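Local coordinates for phosphoserine phosphatase RsbX (Bacillus subtilis, PDB 3W42), which dephosphorylates phosphoserine on the stressosome protein RsbS, acting as a manganese-binding PPM-type phosphatase that negatively regulates sigma-B in the general stress response, at residues N109-S118 with Y145-D156; D35-L46 with R86-F97. All coordinates share one frame; numbering follows the deposited sequence.

Contact 1 (N109-S118 with Y145-D156); sequences NVRFILHSPS and YEKGSKFIIHTD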
loop_
_atom_site.group_PDB
_atom_site.type_symbol
_atom_site.label_atom_id
_atom_site.label_comp_id
_atom_site.label_asym_id
_atom_site.label_seq_id
_atom_site.Cartn_x
_atom_site.Cartn_y
_atom_site.Cartn_z
ATOM N N ASN A 109 3.026 -10.014 1.876
ATOM C CA ASN A 109 3.444 -9.907 0.496
ATOM C C ASN A 109 2.892 -8.697 -0.220
ATOM O O ASN A 109 2.990 -8.639 -1.459
ATOM C CB ASN A 109 3.144 -11.211 -0.255
ATOM C CG ASN A 109 1.664 -11.379 -0.502
ATOM O OD1 ASN A 109 0.832 -10.678 0.100
ATOM N ND2 ASN A 109 1.356 -12.315 -1.389
ATOM N N VAL A 110 2.411 -7.703 0.494
ATOM C CA VAL A 110 2.094 -6.434 -0.099
ATOM C C VAL A 110 3.365 -5.626 -0.173
ATOM O O VAL A 110 4.084 -5.466 0.844
ATOM C CB VAL A 110 0.984 -5.677 0.760
ATOM C CG1 VAL A 110 0.660 -4.326 0.141
ATOM C CG2 VAL A 110 -0.259 -6.533 0.879
ATOM N N ARG A 111 3.760 -5.201 -1.353
ATOM C CA ARG A 111 5.079 -4.638 -1.612
ATOM C C ARG A 111 5.053 -3.120 -1.665
ATOM O O ARG A 111 4.062 -2.524 -2.067
ATOM C CB ARG A 111 5.618 -5.170 -2.903
ATOM C CG ARG A 111 5.707 -6.744 -3.027
ATOM C CD ARG A 111 6.408 -7.371 -1.910
ATOM N NE ARG A 111 7.809 -7.014 -1.833
ATOM C CZ ARG A 111 8.809 -7.590 -2.513
ATOM N NH1 ARG A 111 8.549 -8.693 -3.248
ATOM N NH2 ARG A 111 10.052 -7.127 -2.390
ATOM N N PHE A 112 6.156 -2.518 -1.282
ATOM C CA PHE A 112 6.350 -1.087 -1.303
ATOM C C PHE A 112 7.698 -0.802 -1.938
ATOM O O PHE A 112 8.722 -1.399 -1.574
ATOM C CB PHE A 112 6.349 -0.525 0.140
ATOM C CG PHE A 112 6.707 0.918 0.297
ATOM C CD1 PHE A 112 6.159 1.936 -0.473
ATOM C CD2 PHE A 112 7.549 1.324 1.343
ATOM C CE1 PHE A 112 6.452 3.258 -0.214
ATOM C CE2 PHE A 112 7.852 2.628 1.604
ATOM C CZ PHE A 112 7.309 3.628 0.817
ATOM N N ILE A 113 7.702 0.112 -2.919
ATOM C CA ILE A 113 8.902 0.543 -3.594
ATOM C C ILE A 113 8.876 2.054 -3.675
ATOM O O ILE A 113 7.889 2.608 -4.191
ATOM C CB ILE A 113 8.996 -0.071 -5.078
ATOM C CG1 ILE A 113 8.877 -1.605 -5.061
ATOM C CG2 ILE A 113 10.316 0.418 -5.673
ATOM C CD1 ILE A 113 7.505 -2.156 -5.171
ATOM N N LEU A 114 9.905 2.718 -3.193
ATOM C CA LEU A 114 10.044 4.181 -3.290
ATOM C C LEU A 114 11.322 4.457 -4.072
ATOM O O LEU A 114 12.402 4.041 -3.704
ATOM C CB LEU A 114 9.999 4.831 -1.923
ATOM C CG LEU A 114 10.072 6.399 -1.913
ATOM C CD1 LEU A 114 9.201 6.995 -0.758
ATOM C CD2 LEU A 114 11.503 6.922 -1.967
ATOM N N HIS A 115 11.158 5.149 -5.196
ATOM C CA HIS A 115 12.219 5.506 -6.147
ATOM C C HIS A 115 12.592 6.944 -5.923
ATOM O O HIS A 115 11.766 7.816 -5.954
ATOM C CB HIS A 115 11.686 5.379 -7.611
ATOM C CG HIS A 115 12.652 5.883 -8.655
ATOM N ND1 HIS A 115 13.752 5.192 -9.092
ATOM C CD2 HIS A 115 12.754 7.095 -9.219
ATOM C CE1 HIS A 115 14.471 5.934 -9.910
ATOM N NE2 HIS A 115 13.893 7.129 -9.967
ATOM N N SER A 116 13.896 7.171 -5.732
ATOM C CA SER A 116 14.497 8.463 -5.508
ATOM C C SER A 116 15.045 9.000 -6.834
ATOM O O SER A 116 15.648 8.231 -7.571
ATOM C CB SER A 116 15.643 8.184 -4.507
ATOM O OG SER A 116 16.242 9.398 -4.145
ATOM N N PRO A 117 14.970 10.278 -7.091
ATOM C CA PRO A 117 15.543 10.804 -8.397
ATOM C C PRO A 117 16.949 10.476 -8.558
ATOM O O PRO A 117 17.419 10.198 -9.657
ATOM C CB PRO A 117 15.314 12.334 -8.222
ATOM C CG PRO A 117 14.065 12.372 -7.379
ATOM C CD PRO A 117 14.254 11.343 -6.302
ATOM N N SER A 118 17.646 10.520 -7.455
ATOM C CA SER A 118 19.078 10.172 -7.434
ATOM C C SER A 118 19.447 8.725 -7.769
ATOM O O SER A 118 20.625 8.369 -7.704
ATOM C CB SER A 118 19.525 10.335 -6.003
ATOM O OG SER A 118 18.837 9.418 -5.239
ATOM N N TYR A 145 12.879 11.203 2.465
ATOM C CA TYR A 145 12.785 11.145 1.018
ATOM C C TYR A 145 13.216 12.499 0.450
ATOM O O TYR A 145 13.053 13.527 1.046
ATOM C CB TYR A 145 11.401 10.713 0.492
ATOM C CG TYR A 145 10.308 11.694 0.770
ATOM C CD1 TYR A 145 10.006 12.725 -0.098
ATOM C CD2 TYR A 145 9.541 11.586 1.919
ATOM C CE1 TYR A 145 9.008 13.603 0.131
ATOM C CE2 TYR A 145 8.518 12.545 2.186
ATOM C CZ TYR A 145 8.234 13.508 1.301
ATOM O OH TYR A 145 7.211 14.377 1.570
ATOM N N GLU A 146 13.678 12.481 -0.769
ATOM C CA GLU A 146 13.993 13.681 -1.548
ATOM C C GLU A 146 12.856 14.108 -2.426
ATOM O O GLU A 146 12.051 13.274 -2.897
ATOM C CB GLU A 146 15.233 13.509 -2.393
ATOM C CG GLU A 146 16.461 13.300 -1.560
ATOM C CD GLU A 146 17.735 13.458 -2.277
ATOM O OE1 GLU A 146 18.035 12.457 -2.968
ATOM O OE2 GLU A 146 18.490 14.443 -2.060
ATOM N N LYS A 147 12.739 15.411 -2.630
ATOM C CA LYS A 147 11.741 15.900 -3.533
ATOM C C LYS A 147 11.840 15.168 -4.891
ATOM O O LYS A 147 12.907 14.892 -5.422
ATOM C CB LYS A 147 11.775 17.417 -3.704
ATOM C CG LYS A 147 13.039 17.960 -4.309
ATOM C CD LYS A 147 12.867 19.453 -4.674
ATOM C CE LYS A 147 14.167 20.123 -5.142
ATOM N NZ LYS A 147 15.187 20.199 -4.127
ATOM N N GLY A 148 10.674 14.824 -5.461
ATOM C CA GLY A 148 10.632 14.125 -6.699
ATOM C C GLY A 148 10.477 12.625 -6.587
ATOM O O GLY A 148 10.311 11.949 -7.613
ATOM N N SER A 149 10.584 12.094 -5.393
ATOM C CA SER A 149 10.405 10.659 -5.183
ATOM C C SER A 149 9.046 10.182 -5.620
ATOM O O SER A 149 8.055 10.912 -5.510
ATOM C CB SER A 149 10.639 10.316 -3.710
ATOM O OG SER A 149 11.980 10.581 -3.307
ATOM N N LYS A 150 8.994 8.948 -6.122
ATOM C CA LYS A 150 7.770 8.324 -6.596
ATOM C C LYS A 150 7.675 6.922 -5.970
ATOM O O LYS A 150 8.707 6.235 -5.890
ATOM C CB LYS A 150 7.755 8.213 -8.121
ATOM C CG LYS A 150 7.637 9.541 -8.805
ATOM C CD LYS A 150 7.950 9.595 -10.277
ATOM C CE LYS A 150 9.461 9.684 -10.501
ATOM N NZ LYS A 150 9.838 9.572 -11.885
ATOM N N PHE A 151 6.498 6.487 -5.561
ATOM C CA PHE A 151 6.363 5.229 -4.888
ATOM C C PHE A 151 5.140 4.452 -5.362
ATOM O O PHE A 151 4.173 5.047 -5.869
ATOM C CB PHE A 151 6.399 5.334 -3.384
ATOM C CG PHE A 151 5.199 6.020 -2.754
ATOM C CD1 PHE A 151 4.048 5.317 -2.506
ATOM C CD2 PHE A 151 5.237 7.364 -2.426
ATOM C CE1 PHE A 151 2.907 6.008 -1.909
ATOM C CE2 PHE A 151 4.119 7.985 -1.838
ATOM C CZ PHE A 151 2.983 7.313 -1.583
ATOM N N ILE A 152 5.142 3.174 -5.082
ATOM C CA ILE A 152 3.985 2.307 -5.219
ATOM C C ILE A 152 3.883 1.389 -4.033
ATOM O O ILE A 152 4.916 0.891 -3.526
ATOM C CB ILE A 152 4.040 1.520 -6.538
ATOM C CG1 ILE A 152 2.718 0.762 -6.818
ATOM C CG2 ILE A 152 5.220 0.550 -6.592
ATOM C CD1 ILE A 152 2.659 0.095 -8.202
ATOM N N ILE A 153 2.676 1.095 -3.611
ATOM C CA ILE A 153 2.338 -0.018 -2.720
ATOM C C ILE A 153 1.377 -0.905 -3.481
ATOM O O ILE A 153 0.378 -0.371 -4.003
ATOM C CB ILE A 153 1.679 0.432 -1.406
ATOM C CG1 ILE A 153 2.602 1.403 -0.646
ATOM C CG2 ILE A 153 1.347 -0.750 -0.536
ATOM C CD1 ILE A 153 1.870 2.109 0.538
ATOM N N HIS A 154 1.609 -2.204 -3.582
ATOM C CA HIS A 154 0.720 -3.056 -4.386
ATOM C C HIS A 154 0.537 -4.427 -3.807
ATOM O O HIS A 154 1.454 -5.015 -3.176
ATOM C CB HIS A 154 1.227 -3.150 -5.817
ATOM C CG HIS A 154 2.497 -3.895 -6.031
ATOM N ND1 HIS A 154 2.531 -5.270 -6.134
ATOM C CD2 HIS A 154 3.790 -3.507 -6.211
ATOM C CE1 HIS A 154 3.807 -5.644 -6.360
ATOM N NE2 HIS A 154 4.586 -4.585 -6.416
ATOM N N THR A 155 -0.637 -5.002 -4.007
ATOM C CA THR A 155 -0.897 -6.382 -3.699
ATOM C C THR A 155 -0.241 -7.325 -4.720
ATOM O O THR A 155 0.197 -6.905 -5.809
ATOM C CB THR A 155 -2.389 -6.670 -3.490
ATOM O OG1 THR A 155 -3.048 -6.434 -4.732
ATOM C CG2 THR A 155 -2.993 -5.857 -2.362
ATOM N N ASP A 156 -0.272 -8.588 -4.370
ATOM C CA ASP A 156 0.300 -9.624 -5.228
ATOM C C ASP A 156 -0.411 -9.852 -6.539
ATOM O O ASP A 156 0.111 -10.495 -7.398
ATOM C CB ASP A 156 0.464 -10.924 -4.427
ATOM C CG ASP A 156 -0.841 -11.556 -3.998
ATOM O OD1 ASP A 156 -1.908 -10.980 -4.268
ATOM O OD2 ASP A 156 -0.752 -12.655 -3.365
HETATM O O HOH W 1 -0.984 -9.284 -1.745
HETATM O O HOH W 2 2.695 -7.619 -3.746
HETATM O O HOH W 3 14.121 9.866 -1.880
HETATM O O HOH W 4 17.075 12.791 -5.357
#

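Contact 2 (D35-L46 with R86-F97); sequences DKELICAVADGL and RGATASILKINF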
loop_
_atom_site.group_PDB
_atom_site.type_symbol
_atom_site.label_atom_id
_atom_site.label_comp_id
_atom_site.label_asym_id
_atom_site.label_seq_id
_atom_site.Cartn_x
_atom_site.Cartn_y
_atom_site.Cartn_z
ATOM N N ASP A 35 -2.733 18.782 4.505
ATOM C CA ASP A 35 -1.597 19.620 4.107
ATOM C C ASP A 35 -0.320 19.242 4.810
ATOM O O ASP A 35 0.747 19.696 4.414
ATOM C CB ASP A 35 -1.905 21.093 4.359
ATOM C CG ASP A 35 -3.073 21.606 3.578
ATOM O OD1 ASP A 35 -3.311 21.171 2.441
ATOM O OD2 ASP A 35 -3.764 22.516 4.105
ATOM N N LYS A 36 -0.432 18.455 5.885
ATOM C CA LYS A 36 0.696 18.132 6.743
ATOM C C LYS A 36 1.189 16.686 6.571
ATOM O O LYS A 36 2.388 16.428 6.738
ATOM C CB LYS A 36 0.379 18.399 8.200
ATOM C CG LYS A 36 0.161 19.929 8.472
ATOM C CD LYS A 36 -0.377 20.297 9.894
ATOM C CE LYS A 36 0.435 19.936 11.268
ATOM N NZ LYS A 36 -0.194 20.632 12.537
ATOM N N GLU A 37 0.313 15.718 6.342
ATOM C CA GLU A 37 0.671 14.323 6.416
ATOM C C GLU A 37 -0.215 13.470 5.565
ATOM O O GLU A 37 -1.310 13.842 5.141
ATOM C CB GLU A 37 0.733 13.829 7.810
ATOM C CG GLU A 37 -0.529 13.836 8.469
ATOM C CD GLU A 37 -0.406 13.580 9.955
ATOM O OE1 GLU A 37 0.477 12.976 10.445
ATOM O OE2 GLU A 37 -1.133 14.137 10.728
ATOM N N LEU A 38 0.293 12.258 5.322
ATOM C CA LEU A 38 -0.392 11.165 4.575
ATOM C C LEU A 38 -0.449 9.971 5.488
ATOM O O LEU A 38 0.564 9.639 6.122
ATOM C CB LEU A 38 0.409 10.755 3.284
ATOM C CG LEU A 38 -0.167 9.658 2.395
ATOM C CD1 LEU A 38 -1.253 10.335 1.523
ATOM C CD2 LEU A 38 0.838 8.879 1.466
ATOM N N ILE A 39 -1.549 9.223 5.430
ATOM C CA ILE A 39 -1.512 7.837 5.808
ATOM C C ILE A 39 -2.132 7.025 4.707
ATOM O O ILE A 39 -3.081 7.431 4.018
ATOM C CB ILE A 39 -2.206 7.540 7.090
ATOM C CG1 ILE A 39 -1.881 6.105 7.515
ATOM C CG2 ILE A 39 -3.702 7.791 7.001
ATOM C CD1 ILE A 39 -2.110 5.856 8.938
ATOM N N CYS A 40 -1.552 5.881 4.493
ATOM C CA CYS A 40 -2.149 4.947 3.515
ATOM C C CYS A 40 -1.790 3.530 3.907
ATOM O O CYS A 40 -0.875 3.234 4.643
ATOM C CB CYS A 40 -1.942 5.234 2.066
ATOM S SG CYS A 40 -0.181 5.009 1.660
ATOM N N ALA A 41 -2.648 2.632 3.463
ATOM C CA ALA A 41 -2.486 1.214 3.738
ATOM C C ALA A 41 -3.105 0.417 2.626
ATOM O O ALA A 41 -4.118 0.833 2.045
ATOM C CB ALA A 41 -3.103 0.840 5.054
ATOM N N VAL A 42 -2.564 -0.747 2.390
ATOM C CA VAL A 42 -3.068 -1.735 1.445
ATOM C C VAL A 42 -3.036 -3.075 2.127
ATOM O O VAL A 42 -2.013 -3.413 2.768
ATOM C CB VAL A 42 -2.269 -1.735 0.115
ATOM C CG1 VAL A 42 -2.769 -2.830 -0.814
ATOM C CG2 VAL A 42 -2.320 -0.327 -0.547
ATOM N N ALA A 43 -4.075 -3.873 1.979
ATOM C CA ALA A 43 -4.153 -5.176 2.566
ATOM C C ALA A 43 -4.796 -6.180 1.639
ATOM O O ALA A 43 -5.657 -5.816 0.825
ATOM C CB ALA A 43 -4.941 -5.117 3.916
ATOM N N ASP A 44 -4.400 -7.434 1.766
ATOM C CA ASP A 44 -4.939 -8.545 0.965
ATOM C C ASP A 44 -5.378 -9.626 1.949
ATOM O O ASP A 44 -4.554 -10.240 2.634
ATOM C CB ASP A 44 -3.844 -9.037 0.002
ATOM C CG ASP A 44 -4.282 -10.142 -0.931
ATOM O OD1 ASP A 44 -5.408 -10.671 -0.725
ATOM O OD2 ASP A 44 -3.503 -10.489 -1.872
ATOM N N GLY A 45 -6.672 -9.843 2.064
ATOM C CA GLY A 45 -7.177 -10.815 2.977
ATOM C C GLY A 45 -6.878 -12.258 2.568
ATOM O O GLY A 45 -6.843 -12.587 1.406
ATOM N N LEU A 46 -6.613 -13.085 3.561
ATOM C CA LEU A 46 -6.492 -14.512 3.327
ATOM C C LEU A 46 -7.892 -15.115 3.068
ATOM O O LEU A 46 -8.902 -14.465 3.280
ATOM C CB LEU A 46 -5.742 -15.226 4.438
ATOM C CG LEU A 46 -4.203 -15.198 4.305
ATOM C CD1 LEU A 46 -3.595 -13.788 4.471
ATOM C CD2 LEU A 46 -3.581 -16.188 5.286
ATOM N N ARG A 86 -9.800 -14.618 8.941
ATOM C CA ARG A 86 -8.859 -15.260 8.011
ATOM C C ARG A 86 -7.424 -14.730 8.191
ATOM O O ARG A 86 -6.500 -15.476 7.972
ATOM C CB ARG A 86 -9.242 -15.013 6.562
ATOM C CG ARG A 86 -10.529 -15.741 6.084
ATOM C CD ARG A 86 -10.247 -17.113 5.565
ATOM N NE ARG A 86 -11.347 -17.784 4.891
ATOM C CZ ARG A 86 -12.074 -18.788 5.409
ATOM N NH1 ARG A 86 -11.958 -19.224 6.665
ATOM N NH2 ARG A 86 -12.924 -19.379 4.611
ATOM N N GLY A 87 -7.277 -13.451 8.496
ATOM C CA GLY A 87 -5.978 -12.825 8.460
ATOM C C GLY A 87 -5.804 -12.056 7.209
ATOM O O GLY A 87 -6.579 -12.124 6.270
ATOM N N ALA A 88 -4.668 -11.321 7.122
ATOM C CA ALA A 88 -4.375 -10.514 5.942
ATOM C C ALA A 88 -2.897 -10.232 5.835
ATOM O O ALA A 88 -2.215 -10.128 6.898
ATOM C CB ALA A 88 -5.122 -9.171 5.980
ATOM N N THR A 89 -2.386 -10.042 4.664
ATOM C CA THR A 89 -1.120 -9.383 4.470
ATOM C C THR A 89 -1.375 -7.876 4.364
ATOM O O THR A 89 -2.446 -7.470 3.870
ATOM C CB THR A 89 -0.331 -9.978 3.297
ATOM O OG1 THR A 89 -1.131 -9.745 2.102
ATOM C CG2 THR A 89 -0.055 -11.433 3.478
ATOM N N ALA A 90 -0.462 -7.024 4.843
ATOM C CA ALA A 90 -0.769 -5.608 4.870
ATOM C C ALA A 90 0.506 -4.780 4.989
ATOM O O ALA A 90 1.503 -5.222 5.555
ATOM C CB ALA A 90 -1.646 -5.272 6.086
ATOM N N SER A 91 0.407 -3.559 4.501
ATOM C CA SER A 91 1.451 -2.559 4.539
ATOM C C SER A 91 0.863 -1.253 4.894
ATOM O O SER A 91 -0.203 -0.853 4.390
ATOM C CB SER A 91 2.128 -2.444 3.209
ATOM O OG SER A 91 2.732 -3.713 2.892
ATOM N N ILE A 92 1.534 -0.500 5.799
ATOM C CA ILE A 92 1.072 0.779 6.289
ATOM C C ILE A 92 2.202 1.801 6.163
ATOM O O ILE A 92 3.334 1.554 6.573
ATOM C CB ILE A 92 0.642 0.714 7.756
ATOM C CG1 ILE A 92 -0.463 -0.352 7.911
ATOM C CG2 ILE A 92 0.028 2.057 8.214
ATOM C CD1 ILE A 92 -0.952 -0.524 9.386
ATOM N N LEU A 93 1.899 2.942 5.538
ATOM C CA LEU A 93 2.832 4.015 5.244
ATOM C C LEU A 93 2.294 5.311 5.808
ATOM O O LEU A 93 1.149 5.688 5.537
ATOM C CB LEU A 93 2.994 4.139 3.743
ATOM C CG LEU A 93 3.866 5.272 3.207
ATOM C CD1 LEU A 93 5.324 5.116 3.637
ATOM C CD2 LEU A 93 3.773 5.391 1.706
ATOM N N LYS A 94 3.126 6.061 6.515
ATOM C CA LYS A 94 2.833 7.431 6.933
ATOM C C LYS A 94 3.918 8.343 6.403
ATOM O O LYS A 94 5.092 7.969 6.350
ATOM C CB LYS A 94 2.722 7.541 8.451
ATOM C CG LYS A 94 1.399 7.002 9.030
ATOM C CD LYS A 94 1.374 6.917 10.556
ATOM C CE LYS A 94 1.559 8.274 11.240
ATOM N NZ LYS A 94 0.375 9.102 11.227
ATOM N N ILE A 95 3.531 9.549 6.021
ATOM C CA ILE A 95 4.444 10.557 5.493
ATOM C C ILE A 95 4.193 11.865 6.190
ATOM O O ILE A 95 3.069 12.324 6.278
ATOM C CB ILE A 95 4.354 10.717 3.978
ATOM C CG1 ILE A 95 4.431 9.384 3.257
ATOM C CG2 ILE A 95 5.381 11.747 3.549
ATOM C CD1 ILE A 95 4.292 9.443 1.717
ATOM N N ASN A 96 5.266 12.511 6.672
ATOM C CA ASN A 96 5.206 13.884 7.149
ATOM C C ASN A 96 5.880 14.782 6.083
ATOM O O ASN A 96 7.066 14.610 5.789
ATOM C CB ASN A 96 5.939 14.017 8.518
ATOM C CG ASN A 96 5.826 15.433 8.974
ATOM O OD1 ASN A 96 6.518 16.320 8.493
ATOM N ND2 ASN A 96 4.849 15.700 9.908
ATOM N N PHE A 97 5.102 15.660 5.501
ATOM C CA PHE A 97 5.588 16.411 4.354
ATOM C C PHE A 97 6.634 17.464 4.736
ATOM O O PHE A 97 7.625 17.605 4.009
ATOM C CB PHE A 97 4.479 17.092 3.567
ATOM C CG PHE A 97 3.409 16.127 3.097
ATOM C CD1 PHE A 97 3.774 14.989 2.401
ATOM C CD2 PHE A 97 2.054 16.349 3.313
ATOM C CE1 PHE A 97 2.772 14.127 1.906
ATOM C CE2 PHE A 97 1.133 15.501 2.857
ATOM C CZ PHE A 97 1.463 14.413 2.139
HETATM O O HOH W 5 0.717 11.388 12.662
HETATM O O HOH W 6 1.094 10.540 8.728
HETATM O O HOH W 7 3.238 13.483 10.713
#

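Contact 1 (N109-S118 with Y145-D156)
Phe112 and Phe151 meet in an offset edge-to-face pair. The edge of the Phe112 ring is turned toward the face of Phe151, with the planes at 74°. Phe112 CE1 leads, 3.9 Å from Phe151 CD1 and close to Phe151 CB. The neighbouring atom Phe112 CD1 rests 3.6 Å from Ile153 CG1. Phe112 CG is anti to the backbone N (chi1 173°), which carries the ring across to the 150-154 strand. On the same side of the sheet Leu114 CB packs against Phe151 CB. Val110 CG1 extends this apolar row to Ile153 CG2.

The other face of the sheet carries Arg111, Ile113, Ile152 and His154, with His115 and Lys150 farther along. Arg111 CB sits over one face of the His154 ring, 4.0 Å from its centroid, as a CH-pi contact. The imidazole is fixed by a nearly straight bond from His154 ND1 to Thr155 O (2.9 Å), with the carbonyl O in the ring plane. Beyond CG the arginine chain bends away, and its NH2 bonds to Pro124 O. Ile113 CD1 touches Ile152 CG2 and also approaches the imidazole.

The two strands are antiparallel neighbours in one of the two sheets of the PPM (PP2C-like) sandwich. The Phe112, Leu114, Phe151 and Ile153 face looks inward, to strands 37-45 and 88-96 of the other sheet. Six backbone hydrogen bonds join Arg111, Ile113 and His115 to His154, Ile152 and Lys150.

At the metal end, Asn109 ND2 donates to Asp156 OD2 (2.9 Å), bent at the hydrogen and arriving from above the carboxylate plane. Asp156 OD1 binds manganese. A water bridges Asn109 OD1 and Asp156 N.

At the far end, Pro117 CG lies 3.4 Å from Lys147 O, against the type II turn Glu146-Ser149.

Contact 2 (D35-L46 with R86-F97)
Leu38 and Ile95 pack side by side and point the same way, with Leu38 CD2 3.5 Å from Ile95 CD1. The Phe97 ring lies against the start of strand 37-45, with its CZ 4.0 Å from Leu38 CB. Further along this face, Cys40 SG touches Leu93 CB. On the opposite face Ile39 CD1 meets Lys94 CG at 3.7 Å. Small residues follow there: Ala41 CB lies near Ile92 CG1, and Ala43 CB is 3.9 Å from Ala90 CB. At the other end of the pair, Leu46 CD1 packs 3.7 Å from Ala88 CA. Arg86 CB, CG and CD lie round Leu46 O, with Arg86 CB 3.3 Å from Leu46 O.

Charged and polar groups gather near Glu37. Its OE1 and Lys94 NZ form a long salt bridge of 4.0 Å. Two waters each bridge the same two atoms, and one of them also donates to Leu38 O. A third water links Glu37 OE1 to Asn96 ND2. Lys94 bends at chi3 and chi4 (61° and 77°), which brings the ammonium back beside Glu37; NZ also bonds to Ala67 O.

Ten backbone hydrogen bonds run the length of the pair, from Phe97 N to Lys36 O through to Leu46 N to Gly87 O. At the phi of Gly87 (100°) a CB would be jammed against the carbonyl O of Arg86.

Thr89 OG1 lies 3.5 Å from Asp44 CB and has its polar partner in Asn109. Asp44 OD2 binds manganese, together with Asp156 and Asp189. With helices 49-65 and 71-81 on the Ile39, Ala41 and Ile92 face and the other sheet against the Cys40, Val42 and Leu93 face, the pair is a central part of the alpha-beta beta-alpha sandwich of PPM phosphatases, and strand 37-45 brings Asp44 to the metal.

Overall arrangement
Contact 1 and contact 2 are antiparallel strand pairs from the two facing sheets of the sandwich, with centres about 13 Å apart. They converge at the manganese site. Asp156 OD1 from contact 1 and Asp44 OD2 from contact 2 are 2.9 Å apart; both bind the ion, which probably offsets their like charges, and Asp189 completes the set of protein ligands. Nearby, Asn109 OD1 and Thr89 OG1 are 3.0 Å apart, a probable hydrogen bond between the two contacts. Deeper in, Thr155 CG2 packs 3.4 Å from Val42 CG1. Ile153 and Phe112 of contact 1 continue this core against Cys40 and Leu93 of contact 2.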